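Local coordinates for surface protein SPB1 (Streptococcus agalactiae, PDB 4UZG) that forms the backbone of the group B streptococcus type 2b pilus, its subunits probably being joined covalently by sortase, at residues L199-N202 with N206-W209; T216-T219 with I225-I228; G134-P137 with P143-T146; G210-A215 with V239-P244. All coordinates share one frame; numbering follows the deposited sequence.

How the interactions relate
Three of the four contacts lie in one prealbumin-like (transthyretin-clan) domain, where contacts between strands and the loops joining them tie the domain together. Interaction 3 comes first along the chain, in the loop between strands 121-131 and 146-153, its centre about 19 Å from that of interaction 1. Interaction 1, the hairpin of strands 198-200 and 208-210, leads directly into the 210-215 loop of interaction 4, where ND2 of Asn200 bonds to O of Asn214. Interaction 2 falls between the two segments of interaction 4 and touches interaction 1 through Thr216 and Tyr218. Interactions 1, 2 and 4 thus form one continuous patch of the domain, while interaction 3 stands apart and touches none of them.

Interaction 1: residues L199-N202 with N206-W209; sequences LNFN and NVEW. With CA (calcium ion), chain E.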
ATOM      1  N   LEU A 199     -12.098   7.312 -13.121  1.00  5.22           N
ATOM      2  CA  LEU A 199     -11.707   7.596 -11.748  1.00  4.68           C
ATOM      3  C   LEU A 199     -12.658   8.540 -11.051  1.00  4.89           C
ATOM      4  O   LEU A 199     -12.902   9.670 -11.521  1.00  5.40           O
ATOM      5  CB  LEU A 199     -10.316   8.234 -11.751  1.00  5.17           C
ATOM      6  CG  LEU A 199      -9.793   8.749 -10.408  1.00  5.65           C
ATOM      7  CD1 LEU A 199      -9.620   7.598  -9.425  1.00  6.32           C
ATOM      8  CD2 LEU A 199      -8.483   9.505 -10.620  1.00  6.50           C
ATOM      9  N   ASN A 200     -13.169   8.102  -9.906  1.00  5.22           N
ATOM     10  CA  ASN A 200     -13.835   8.963  -8.943  1.00  5.68           C
ATOM     11  C   ASN A 200     -12.944   8.974  -7.703  1.00  5.59           C
ATOM     12  O   ASN A 200     -12.759   7.929  -7.056  1.00  6.20           O
ATOM     13  CB  ASN A 200     -15.229   8.472  -8.591  1.00  7.83           C
ATOM     14  CG  ASN A 200     -15.871   9.348  -7.509  1.00  8.99           C
ATOM     15  OD1 ASN A 200     -15.309   9.611  -6.467  1.00  9.42           O
ATOM     16  ND2 ASN A 200     -17.019   9.896  -7.817  1.00 13.44           N
ATOM     17  N   PHE A 201     -12.382  10.129  -7.399  1.00  5.63           N
ATOM     18  CA  PHE A 201     -11.476  10.295  -6.270  1.00  6.05           C
ATOM     19  C   PHE A 201     -12.064  11.345  -5.314  1.00  6.32           C
ATOM     20  O   PHE A 201     -11.347  12.041  -4.585  1.00  7.44           O
ATOM     21  CB  PHE A 201     -10.068  10.687  -6.741  1.00  6.38           C
ATOM     22  CG  PHE A 201      -8.903  10.183  -5.890  1.00  5.49           C
ATOM     23  CD1 PHE A 201      -9.069   9.689  -4.597  1.00  5.78           C
ATOM     24  CD2 PHE A 201      -7.623  10.244  -6.411  1.00  6.48           C
ATOM     25  CE1 PHE A 201      -7.963   9.297  -3.858  1.00  6.34           C
ATOM     26  CE2 PHE A 201      -6.524   9.840  -5.679  1.00  7.16           C
ATOM     27  CZ  PHE A 201      -6.697   9.359  -4.406  1.00  6.59           C
ATOM     28  N   ASN A 202     -13.392  11.427  -5.283  1.00  7.31           N
ATOM     29  CA  ASN A 202     -14.032  12.414  -4.420  1.00  8.41           C
ATOM     30  C   ASN A 202     -13.881  12.098  -2.938  1.00  8.37           C
ATOM     31  O   ASN A 202     -13.810  13.011  -2.116  1.00 10.21           O
ATOM     32  CB  ASN A 202     -15.477  12.586  -4.804  1.00 10.06           C
ATOM     33  CG  ASN A 202     -15.628  13.185  -6.199  1.00 13.31           C
ATOM     34  OD1 ASN A 202     -14.680  13.735  -6.801  1.00 13.89           O
ATOM     35  ND2 ASN A 202     -16.815  13.071  -6.729  1.00 17.27           N
ATOM     36  N   ASN A 206     -10.110   7.184  -0.929  1.00  5.65           N
ATOM     37  CA  ASN A 206     -10.522   5.998  -1.647  1.00  5.32           C
ATOM     38  C   ASN A 206     -10.713   6.234  -3.137  1.00  5.56           C
ATOM     39  O   ASN A 206     -11.736   6.770  -3.568  1.00  6.69           O
ATOM     40  CB  ASN A 206     -11.808   5.419  -1.049  1.00  6.47           C
ATOM     41  CG  ASN A 206     -12.196   4.127  -1.710  1.00  6.57           C
ATOM     42  OD1 ASN A 206     -11.355   3.405  -2.247  1.00  6.76           O
ATOM     43  ND2 ASN A 206     -13.461   3.804  -1.649  1.00  8.34           N
ATOM     44  N   VAL A 207      -9.737   5.814  -3.948  1.00  5.04           N
ATOM     45  CA  VAL A 207      -9.890   5.725  -5.391  1.00  5.52           C
ATOM     46  C   VAL A 207     -11.020   4.780  -5.727  1.00  5.03           C
ATOM     47  O   VAL A 207     -11.044   3.655  -5.209  1.00  5.81           O
ATOM     48  CB  VAL A 207      -8.574   5.189  -6.005  1.00  5.18           C
ATOM     49  CG1 VAL A 207      -8.740   4.670  -7.427  1.00  5.75           C
ATOM     50  CG2 VAL A 207      -7.463   6.237  -5.927  1.00  5.74           C
ATOM     51  N   GLU A 208     -11.924   5.193  -6.616  1.00  5.07           N
ATOM     52  CA  GLU A 208     -12.975   4.326  -7.109  1.00  5.46           C
ATOM     53  C   GLU A 208     -13.035   4.421  -8.628  1.00  4.83           C
ATOM     54  O   GLU A 208     -12.643   5.439  -9.224  1.00  5.77           O
ATOM     55  CB  GLU A 208     -14.320   4.718  -6.508  1.00  6.12           C
ATOM     56  CG  GLU A 208     -14.478   4.268  -5.043  1.00  7.17           C
ATOM     57  CD  GLU A 208     -14.598   2.736  -4.927  1.00  8.00           C
ATOM     58  OE1 GLU A 208     -15.525   2.142  -5.561  1.00 10.30           O
ATOM     59  OE2 GLU A 208     -13.732   2.098  -4.330  1.00  8.06           O
ATOM     60  N   TRP A 209     -13.524   3.357  -9.245  1.00  5.05           N
ATOM     61  CA  TRP A 209     -13.602   3.233 -10.693  1.00  5.80           C
ATOM     62  C   TRP A 209     -15.050   2.959 -11.068  1.00  5.79           C
ATOM     63  O   TRP A 209     -15.662   2.053 -10.520  1.00  6.95           O
ATOM     64  CB  TRP A 209     -12.689   2.110 -11.182  1.00  5.76           C
ATOM     65  CG  TRP A 209     -11.260   2.368 -10.892  1.00  5.60           C
ATOM     66  CD1 TRP A 209     -10.516   1.792  -9.901  1.00  6.08           C
ATOM     67  CD2 TRP A 209     -10.412   3.319 -11.539  1.00  5.67           C
ATOM     68  NE1 TRP A 209      -9.258   2.323  -9.886  1.00  5.92           N
ATOM     69  CE2 TRP A 209      -9.155   3.254 -10.888  1.00  5.57           C
ATOM     70  CE3 TRP A 209     -10.576   4.200 -12.618  1.00  6.35           C
ATOM     71  CZ2 TRP A 209      -8.085   4.051 -11.275  1.00  6.70           C
ATOM     72  CZ3 TRP A 209      -9.524   4.969 -13.001  1.00  6.57           C
ATOM     73  CH2 TRP A 209      -8.283   4.902 -12.335  1.00  7.01           C
TER
HETATM   74 CA    CA E1474     -11.373   1.712  -3.953  0.92  8.33          CA
HETATM   75  O   HOH W   1     -13.884   8.297  -4.269  1.00  7.50           O
HETATM   76  O   HOH W   2     -12.471   0.643  -2.094  1.00 18.05           O
HETATM   77  O   HOH W   3     -11.636   0.674  -6.065  1.00  7.52           O
HETATM   78  O   HOH W   4     -10.472  -0.629  -3.697  1.00 17.83           O
HETATM   79  O   HOH W   5      -9.033   1.865  -3.742  1.00  7.29           O
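Leu199 and Trp209 meet at a non-hydrogen-bonded pair of an antiparallel hairpin, and the leucine can be followed outward from its backbone. Its CB rests on the indole, with CZ3 of Trp209 3.6 Å from CB of Leu199. The first torsion sets CG anti to the backbone N (chi1 173°), and the next turns CD1 over one indole face, toward the rim. CD1 of Leu199 also lies 3.7 Å from O of Glu208 and 3.7 Å from CG1 of Val207, whose side chain it crosses at about a right angle. The other methyl of Val207, CG2, sits over the centre of the Phe201 ring in a CH-pi contact, 3.6 Å from the centroid. In this beta hairpin of the prealbumin-like domain, Asn200 and Glu208 form the hydrogen-bonded pair: N of Asn200 gives a nearly straight bond (170°) to O of Glu208 at 2.8 Å, and N of Glu208 returns one to O of Asn200. OD1 of Asn200 accepts from N of Asn202, closing an Asx turn, while its ND2 bonds to O of Asn214. A calcium ion is held by OD1 of Asn206 at 2.4 Å, O of Val207 at 2.3 Å and OE2 of Glu208 at 2.4 Å, with four waters completing its shell. Glu208 reaches it because its chain bends at chi2 (-69°), turning the carboxylate away from Asn200.

Interaction 2: residues T216-T219 with I225-I228; sequences TEYT and IITI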
ATOM      1  N   THR A 216     -14.362  12.133 -11.370  1.00  5.89           N
ATOM      2  CA  THR A 216     -13.800  13.382 -10.904  1.00  5.41           C
ATOM      3  C   THR A 216     -13.192  14.151 -12.063  1.00  5.34           C
ATOM      4  O   THR A 216     -12.364  13.643 -12.802  1.00  6.69           O
ATOM      5  CB  THR A 216     -12.699  13.106  -9.862  1.00  6.37           C
ATOM      6  OG1 THR A 216     -13.263  12.382  -8.764  1.00  7.11           O
ATOM      7  CG2 THR A 216     -12.048  14.392  -9.391  1.00  7.30           C
ATOM      8  N   GLU A 217     -13.620  15.394 -12.238  1.00  5.99           N
ATOM      9  CA  GLU A 217     -13.055  16.283 -13.245  1.00  6.45           C
ATOM     10  C   GLU A 217     -11.886  17.067 -12.665  1.00  6.48           C
ATOM     11  O   GLU A 217     -12.018  17.729 -11.639  1.00  7.65           O
ATOM     12  CB  GLU A 217     -14.111  17.263 -13.757  1.00  8.19           C
ATOM     13  CG  GLU A 217     -15.147  16.583 -14.615  1.00 11.18           C
ATOM     14  CD  GLU A 217     -16.084  17.534 -15.359  1.00 14.89           C
ATOM     15  OE1 GLU A 217     -16.050  18.748 -15.097  1.00 14.88           O
ATOM     16  OE2 GLU A 217     -16.852  17.070 -16.230  1.00 19.14           O
ATOM     17  N   TYR A 218     -10.746  17.006 -13.352  1.00  5.73           N
ATOM     18  CA  TYR A 218      -9.535  17.718 -12.981  1.00  5.90           C
ATOM     19  C   TYR A 218      -9.309  18.846 -13.973  1.00  5.86           C
ATOM     20  O   TYR A 218      -9.334  18.613 -15.184  1.00  6.93           O
ATOM     21  CB  TYR A 218      -8.334  16.760 -13.003  1.00  6.30           C
ATOM     22  CG  TYR A 218      -8.374  15.710 -11.930  1.00  6.09           C
ATOM     23  CD1 TYR A 218      -7.836  15.967 -10.675  1.00  7.01           C
ATOM     24  CD2 TYR A 218      -8.958  14.461 -12.143  1.00  6.98           C
ATOM     25  CE1 TYR A 218      -7.868  14.995  -9.673  1.00  6.98           C
ATOM     26  CE2 TYR A 218      -9.012  13.504 -11.145  1.00  7.29           C
ATOM     27  CZ  TYR A 218      -8.432  13.771  -9.916  1.00  7.47           C
ATOM     28  OH  TYR A 218      -8.489  12.814  -8.910  1.00  8.23           O
ATOM     29  N   THR A 219      -9.033  20.046 -13.468  1.00  5.37           N
ATOM     30  CA  THR A 219      -8.740  21.198 -14.304  1.00  5.37           C
ATOM     31  C   THR A 219      -7.263  21.547 -14.226  1.00  5.41           C
ATOM     32  O   THR A 219      -6.699  21.635 -13.125  1.00  6.37           O
ATOM     33  CB  THR A 219      -9.597  22.411 -13.844  1.00  5.97           C
ATOM     34  OG1 THR A 219     -10.977  22.101 -13.978  1.00  6.43           O
ATOM     35  CG2 THR A 219      -9.331  23.606 -14.697  1.00  6.25           C
ATOM     36  N   ILE A 225      -0.850  22.276 -15.010  1.00  7.24           N
ATOM     37  CA  ILE A 225      -0.647  20.979 -14.379  1.00  6.94           C
ATOM     38  C   ILE A 225      -1.912  20.457 -13.703  1.00  6.62           C
ATOM     39  O   ILE A 225      -2.674  21.215 -13.077  1.00  6.83           O
ATOM     40  CB  ILE A 225       0.485  21.063 -13.333  1.00  8.81           C
ATOM     41  CG1 ILE A 225       1.806  21.489 -13.974  1.00 12.68           C
ATOM     42  CG2 ILE A 225       0.627  19.755 -12.554  1.00  9.42           C
ATOM     43  CD1 ILE A 225       2.312  20.545 -14.966  1.00 16.29           C
ATOM     44  N   ILE A 226      -2.080  19.133 -13.780  1.00  6.92           N
ATOM     45  CA  ILE A 226      -2.941  18.345 -12.898  1.00  6.83           C
ATOM     46  C   ILE A 226      -2.053  17.305 -12.228  1.00  6.51           C
ATOM     47  O   ILE A 226      -1.283  16.625 -12.916  1.00  7.66           O
ATOM     48  CB  ILE A 226      -4.020  17.586 -13.702  1.00  7.11           C
ATOM     49  CG1 ILE A 226      -5.043  18.554 -14.299  1.00  6.80           C
ATOM     50  CG2 ILE A 226      -4.743  16.538 -12.828  1.00  8.03           C
ATOM     51  CD1 ILE A 226      -5.825  17.965 -15.452  1.00  7.82           C
ATOM     52  N   THR A 227      -2.206  17.129 -10.912  1.00  6.15           N
ATOM     53  CA  THR A 227      -1.527  16.042 -10.211  1.00  6.22           C
ATOM     54  C   THR A 227      -2.557  15.078  -9.660  1.00  6.71           C
ATOM     55  O   THR A 227      -3.461  15.477  -8.924  1.00  8.00           O
ATOM     56  CB  THR A 227      -0.630  16.588  -9.080  1.00  8.17           C
ATOM     57  OG1 THR A 227       0.275  17.551  -9.615  1.00  9.08           O
ATOM     58  CG2 THR A 227       0.168  15.479  -8.442  1.00  9.57           C
ATOM     59  N   ILE A 228      -2.404  13.795  -9.983  1.00  5.81           N
ATOM     60  CA  ILE A 228      -3.239  12.727  -9.431  1.00  5.89           C
ATOM     61  C   ILE A 228      -2.316  11.800  -8.668  1.00  5.72           C
ATOM     62  O   ILE A 228      -1.443  11.163  -9.254  1.00  6.49           O
ATOM     63  CB  ILE A 228      -4.030  11.963 -10.520  1.00  6.55           C
ATOM     64  CG1 ILE A 228      -4.842  12.934 -11.397  1.00  7.83           C
ATOM     65  CG2 ILE A 228      -4.913  10.929  -9.849  1.00  7.56           C
ATOM     66  CD1 ILE A 228      -5.554  12.275 -12.564  1.00  8.37           C
TER
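Tyr218 takes chi1 -68°, which sets CG anti to the carbonyl carbon and carries the ring along residues 225-228 of strand 225-231, over Ile228, with Ile226 at the root of the side chain. Ile228, with CG1 anti to its own carbonyl carbon (chi1 -53°), brings that atom against one face of the ring, over its centre: CG1 of Ile228 makes a CH-pi contact, 4.0 Å from the centroid of the Tyr218 ring. From there CD1 of Ile228 runs on to CE2 of Tyr218, 3.9 Å away. The opposite face of the ring carries CG2 of Thr216, offset toward the rim, so the tyrosine is held between a threonine methyl and an isoleucine. CG2 of Ile226 is 3.6 Å from CB of Tyr218, and its CD1 also packs on that CB, the two side chains crossing at about a right angle. No hydrogen bond joins the segments, and the contact is apolar packing. It bridges two sheets of the prealbumin-like domain. Tyr218 pairs with Phe189 of strand 188-192 in one, Ile226 and Ile228 pair with Ile173 and Ile171 of strand 169-177 in the other, and Leu199 of strand 198-200 touches both Tyr218 and Ile228.

Interaction 3: residues G134-P137 with P143-T146; sequences GAKP and PENT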
ATOM      1  N   GLY A 134      -2.533   9.978   3.033  1.00  6.89           N
ATOM      2  CA  GLY A 134      -1.246  10.475   3.455  1.00  7.30           C
ATOM      3  C   GLY A 134      -0.047   9.729   2.906  1.00  7.52           C
ATOM      4  O   GLY A 134       1.076  10.168   3.069  1.00  8.60           O
ATOM      5  N   ALA A 135      -0.275   8.583   2.277  1.00  7.41           N
ATOM      6  CA  ALA A 135       0.828   7.818   1.727  1.00  8.04           C
ATOM      7  C   ALA A 135       1.580   8.646   0.691  1.00  7.86           C
ATOM      8  O   ALA A 135       0.987   9.406  -0.081  1.00  8.24           O
ATOM      9  CB  ALA A 135       0.302   6.569   1.084  1.00  9.00           C
ATOM     10  N   LYS A 136       2.892   8.506   0.676  1.00  8.03           N
ATOM     11  CA  LYS A 136       3.711   9.188  -0.307  1.00  8.40           C
ATOM     12  C   LYS A 136       3.928   8.291  -1.501  1.00  7.94           C
ATOM     13  O   LYS A 136       4.169   7.098  -1.349  1.00  8.16           O
ATOM     14  CB  LYS A 136       5.062   9.544   0.300  1.00 11.60           C
ATOM     15  CG  LYS A 136       4.978  10.347   1.558  1.00 17.42           C
ATOM     16  CD  LYS A 136       4.502  11.734   1.300  1.00 22.66           C
ATOM     17  CE  LYS A 136       4.822  12.620   2.500  1.00 26.24           C
ATOM     18  NZ  LYS A 136       4.097  13.914   2.446  1.00 27.66           N
ATOM     19  N   PRO A 137       3.942   8.868  -2.718  1.00  7.58           N
ATOM     20  CA  PRO A 137       4.135   8.066  -3.930  1.00  7.64           C
ATOM     21  C   PRO A 137       5.609   7.850  -4.245  1.00  7.29           C
ATOM     22  O   PRO A 137       6.496   8.555  -3.781  1.00  8.38           O
ATOM     23  CB  PRO A 137       3.454   8.928  -5.015  1.00  7.60           C
ATOM     24  CG  PRO A 137       3.728  10.329  -4.553  1.00  8.40           C
ATOM     25  CD  PRO A 137       3.569  10.259  -3.053  1.00  8.36           C
ATOM     26  N   PRO A 143       9.995   6.176   4.896  1.00 11.44           N
ATOM     27  CA  PRO A 143       9.690   5.682   6.243  1.00 11.69           C
ATOM     28  C   PRO A 143       8.222   5.858   6.614  1.00 10.25           C
ATOM     29  O   PRO A 143       7.681   5.067   7.366  1.00 10.78           O
ATOM     30  CB  PRO A 143      10.600   6.535   7.161  1.00 14.38           C
ATOM     31  CG  PRO A 143      11.653   7.090   6.273  1.00 17.34           C
ATOM     32  CD  PRO A 143      11.113   7.140   4.875  1.00 14.56           C
ATOM     33  N   GLU A 144       7.584   6.896   6.090  1.00 10.57           N
ATOM     34  CA  GLU A 144       6.185   7.171   6.420  1.00 12.49           C
ATOM     35  C   GLU A 144       5.233   6.104   5.912  1.00  8.94           C
ATOM     36  O   GLU A 144       4.136   5.994   6.441  1.00  9.37           O
ATOM     37  CB  GLU A 144       5.751   8.522   5.839  1.00 18.61           C
ATOM     38  CG  GLU A 144       6.778   9.627   5.965  1.00 23.22           C
ATOM     39  CD  GLU A 144       7.591   9.834   4.693  1.00 23.72           C
ATOM     40  OE1 GLU A 144       8.306   8.919   4.255  1.00 20.60           O
ATOM     41  OE2 GLU A 144       7.523  10.938   4.121  1.00 26.91           O
ATOM     42  N   ASN A 145       5.649   5.339   4.901  1.00  8.21           N
ATOM     43  CA  ASN A 145       4.827   4.287   4.321  1.00  7.65           C
ATOM     44  C   ASN A 145       5.217   2.904   4.861  1.00  7.30           C
ATOM     45  O   ASN A 145       4.725   1.883   4.375  1.00  7.80           O
ATOM     46  CB  ASN A 145       5.028   4.241   2.799  1.00  8.07           C
ATOM     47  CG  ASN A 145       4.357   5.377   2.021  1.00  7.86           C
ATOM     48  OD1 ASN A 145       4.116   6.472   2.508  1.00  8.33           O
ATOM     49  ND2 ASN A 145       4.145   5.106   0.754  1.00  8.35           N
ATOM     50  N   THR A 146       6.104   2.858   5.858  1.00  7.47           N
ATOM     51  CA  THR A 146       6.753   1.616   6.288  1.00  7.68           C
ATOM     52  C   THR A 146       6.244   1.190   7.646  1.00  7.67           C
ATOM     53  O   THR A 146       6.037   2.024   8.532  1.00  9.19           O
ATOM     54  CB  THR A 146       8.279   1.843   6.292  1.00  8.98           C
ATOM     55  OG1 THR A 146       8.700   2.196   4.966  1.00 10.01           O
ATOM     56  CG2 THR A 146       9.066   0.609   6.711  1.00 10.02           C
TER
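Lys136 and Asn145 have the most surface buried here, and they meet by an amide that reads the backbone of one residue twice. OD1 of Asn145 takes the N-H of Lys136 at 3.0 Å, almost straight (170°), the donor lying in the carbonyl plane on a lone pair. Beside it, ND2 of Asn145 donates a hydrogen bond to O of Lys136 at 2.9 Å, again on a lone pair and in the plane of that carbonyl, although the acceptor is tilted from the asparagine amide plane. Together the two bonds set the rotation of the amide. The lysine side chain crosses that of Asn145 at about a right angle and turns instead toward Glu144, the third main contributor. Bends at chi2 in both chains, -70° in Lys136 and 98° in Glu144, bring aliphatic carbons against the carboxylate: CE of Lys136 is 3.6 Å from OE2 of Glu144, and CG of Lys136 is 3.7 Å from it. NZ of Lys136 remains 4.8 Å from OE2 of Glu144, too far for a salt bridge, though the opposite charges may attract weakly. Residues 143-145 form a short 3-10 segment. The buried asparagine amide therefore satisfies backbone groups at both ends, linking two parts of the loop between strands 121-131 and 146-153 to each other and, through ND2, to O of Val166.

Interaction 4: residues G210-A215 with V239-P244; sequences GTEANA and VEKKAP
Glu212 and Lys241 approach from opposite directions and join in a salt bridge between a type I beta turn and the end of strand 234-240 in the prealbumin-like domain. The turn runs from Glu212 to Ala215, closed by N of Ala215 bonding to O of Glu212 at 3.1 Å. Just ahead of it, OG1 of Thr211 accepts from N of Asn214 at 3.1 Å in an ST motif. On the other side the chain turns a corner at Lys241, where Lys241 and Lys242 both face Ile188 and make a classic beta bulge. The two side chains differ in shape. Glu212 is extended: chi1 (-173°) swings CG to the side facing away from its own backbone nitrogen, and the chain runs straight beyond it, which carries the carboxylate across toward the strand. Lys241 is curled, bending at chi2, chi3 and chi4, so that its far end folds round to meet the glutamate. The charged bond is weak as a hydrogen bond, with NZ of Lys241 3.2 Å from OE2 of Glu212. Carbons of the lysine lie close to the same carboxylate oxygen: CE of Lys241 is 3.3 Å from OE2 of Glu212, and CD of Lys241 is 3.5 Å from it. A water provides a second link between the residues, accepting from NZ of Lys241 at 2.9 Å and donating to O of Glu212 at 3.0 Å.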
ATOM      1  N   GLY A 210     -15.593   3.734 -11.996  1.00  5.74           N
ATOM      2  CA  GLY A 210     -16.991   3.572 -12.352  1.00  6.51           C
ATOM      3  C   GLY A 210     -17.381   4.343 -13.583  1.00  5.90           C
ATOM      4  O   GLY A 210     -16.617   4.415 -14.550  1.00  6.01           O
ATOM      5  N   THR A 211     -18.592   4.867 -13.589  1.00  5.86           N
ATOM      6  CA  THR A 211     -19.124   5.504 -14.789  1.00  6.56           C
ATOM      7  C   THR A 211     -18.420   6.833 -15.070  1.00  6.90           C
ATOM      8  O   THR A 211     -17.858   7.491 -14.191  1.00  7.20           O
ATOM      9  CB  THR A 211     -20.616   5.788 -14.669  1.00  7.94           C
ATOM     10  OG1 THR A 211     -20.785   6.812 -13.675  1.00  9.49           O
ATOM     11  CG2 THR A 211     -21.429   4.539 -14.332  1.00  8.26           C
ATOM     12  N   GLU A 212     -18.472   7.242 -16.335  1.00  7.96           N
ATOM     13  CA  GLU A 212     -17.933   8.531 -16.717  1.00  9.08           C
ATOM     14  C   GLU A 212     -18.700   9.663 -16.021  1.00  9.43           C
ATOM     15  O   GLU A 212     -18.124  10.653 -15.610  1.00 10.13           O
ATOM     16  CB  GLU A 212     -17.954   8.673 -18.237  1.00 11.18           C
ATOM     17  CG  GLU A 212     -17.244   9.937 -18.697  1.00 14.59           C
ATOM     18  CD  GLU A 212     -17.088  10.035 -20.192  1.00 17.78           C
ATOM     19  OE1 GLU A 212     -17.548   9.132 -20.926  1.00 19.17           O
ATOM     20  OE2 GLU A 212     -16.500  11.035 -20.639  1.00 21.36           O
ATOM     21  N   ALA A 213     -20.011   9.516 -15.881  1.00 10.79           N
ATOM     22  CA  ALA A 213     -20.805  10.571 -15.286  1.00 11.97           C
ATOM     23  C   ALA A 213     -20.394  10.807 -13.824  1.00 11.49           C
ATOM     24  O   ALA A 213     -20.527  11.927 -13.306  1.00 13.49           O
ATOM     25  CB  ALA A 213     -22.294  10.242 -15.394  1.00 14.83           C
ATOM     26  N   ASN A 214     -19.897   9.766 -13.167  1.00  9.89           N
ATOM     27  CA  ASN A 214     -19.461   9.869 -11.781  1.00 10.43           C
ATOM     28  C   ASN A 214     -17.988  10.222 -11.598  1.00  8.45           C
ATOM     29  O   ASN A 214     -17.505  10.302 -10.488  1.00 10.23           O
ATOM     30  CB  ASN A 214     -19.757   8.547 -11.083  1.00 11.76           C
ATOM     31  CG  ASN A 214     -21.269   8.305 -10.848  1.00 17.99           C
ATOM     32  OD1 ASN A 214     -22.076   9.263 -10.847  1.00 21.75           O
ATOM     33  ND2 ASN A 214     -21.654   7.039 -10.675  1.00 19.49           N
ATOM     34  N   ALA A 215     -17.279  10.469 -12.684  1.00  8.01           N
ATOM     35  CA  ALA A 215     -15.853  10.721 -12.626  1.00  7.87           C
ATOM     36  C   ALA A 215     -15.520  12.076 -12.006  1.00  7.18           C
ATOM     37  O   ALA A 215     -16.247  13.054 -12.153  1.00  9.78           O
ATOM     38  CB  ALA A 215     -15.254  10.657 -13.999  1.00  9.59           C
ATOM     39  N   VAL A 239      -8.362  11.502 -20.707  1.00  6.14           N
ATOM     40  CA  VAL A 239      -9.487  11.841 -21.566  1.00  6.98           C
ATOM     41  C   VAL A 239      -9.827  13.324 -21.365  1.00  6.58           C
ATOM     42  O   VAL A 239     -10.245  13.732 -20.283  1.00  6.76           O
ATOM     43  CB  VAL A 239     -10.701  10.971 -21.244  1.00  8.27           C
ATOM     44  CG1 VAL A 239     -11.902  11.353 -22.084  1.00 10.04           C
ATOM     45  CG2 VAL A 239     -10.378   9.486 -21.420  1.00 10.06           C
ATOM     46  N   GLU A 240      -9.657  14.125 -22.409  1.00  7.02           N
ATOM     47  CA  GLU A 240      -9.995  15.527 -22.332  1.00  7.10           C
ATOM     48  C   GLU A 240     -11.495  15.692 -22.485  1.00  7.63           C
ATOM     49  O   GLU A 240     -12.092  15.248 -23.469  1.00  9.89           O
ATOM     50  CB  GLU A 240      -9.267  16.314 -23.402  1.00  7.99           C
ATOM     51  CG  GLU A 240      -9.383  17.793 -23.197  1.00  8.54           C
ATOM     52  CD  GLU A 240      -8.580  18.586 -24.213  1.00  9.68           C
ATOM     53  OE1 GLU A 240      -8.945  18.615 -25.402  1.00 11.14           O
ATOM     54  OE2 GLU A 240      -7.585  19.220 -23.791  1.00 10.41           O
ATOM     55  N   LYS A 241     -12.097  16.344 -21.496  1.00  7.74           N
ATOM     56  CA  LYS A 241     -13.509  16.669 -21.498  1.00  8.78           C
ATOM     57  C   LYS A 241     -13.781  18.094 -21.967  1.00  8.73           C
ATOM     58  O   LYS A 241     -14.851  18.355 -22.517  1.00 10.67           O
ATOM     59  CB  LYS A 241     -14.100  16.466 -20.116  1.00 10.82           C
ATOM     60  CG  LYS A 241     -14.069  15.030 -19.639  1.00 16.40           C
ATOM     61  CD  LYS A 241     -14.725  14.052 -20.621  1.00 19.80           C
ATOM     62  CE  LYS A 241     -16.215  14.279 -20.817  1.00 22.62           C
ATOM     63  NZ  LYS A 241     -17.047  13.989 -19.613  1.00 24.88           N
ATOM     64  N   LYS A 242     -12.842  19.009 -21.754  1.00  8.21           N
ATOM     65  CA  LYS A 242     -12.979  20.403 -22.193  1.00  8.73           C
ATOM     66  C   LYS A 242     -11.582  20.890 -22.544  1.00  8.11           C
ATOM     67  O   LYS A 242     -10.664  20.772 -21.734  1.00  8.20           O
ATOM     68  CB  LYS A 242     -13.600  21.288 -21.110  1.00 11.33           C
ATOM     69  CG  LYS A 242     -13.870  22.715 -21.578  1.00 16.47           C
ATOM     70  CD  LYS A 242     -14.652  23.539 -20.520  1.00 21.74           C
ATOM     71  CE  LYS A 242     -13.750  24.188 -19.420  1.00 26.71           C
ATOM     72  NZ  LYS A 242     -14.398  25.331 -18.570  1.00 28.37           N
ATOM     73  N   ALA A 243     -11.407  21.412 -23.753  1.00  9.87           N
ATOM     74  CA  ALA A 243     -10.130  21.975 -24.141  1.00 10.65           C
ATOM     75  C   ALA A 243      -9.941  23.354 -23.494  1.00  9.91           C
ATOM     76  O   ALA A 243     -10.916  24.010 -23.126  1.00 10.47           O
ATOM     77  CB  ALA A 243     -10.051  22.087 -25.655  1.00 14.01           C
ATOM     78  N   PRO A 244      -8.685  23.821 -23.373  1.00  9.92           N
ATOM     79  CA  PRO A 244      -8.487  25.210 -22.966  1.00 10.33           C
ATOM     80  C   PRO A 244      -9.181  26.144 -23.930  1.00 10.27           C
ATOM     81  O   PRO A 244      -9.464  25.800 -25.085  1.00 10.57           O
ATOM     82  CB  PRO A 244      -6.955  25.409 -23.021  1.00 12.16           C
ATOM     83  CG  PRO A 244      -6.392  24.043 -22.997  1.00 13.39           C
ATOM     84  CD  PRO A 244      -7.412  23.178 -23.692  1.00 11.33           C
TER
HETATM   85  O   HOH W   6     -16.965  13.095 -16.808  1.00 27.95           O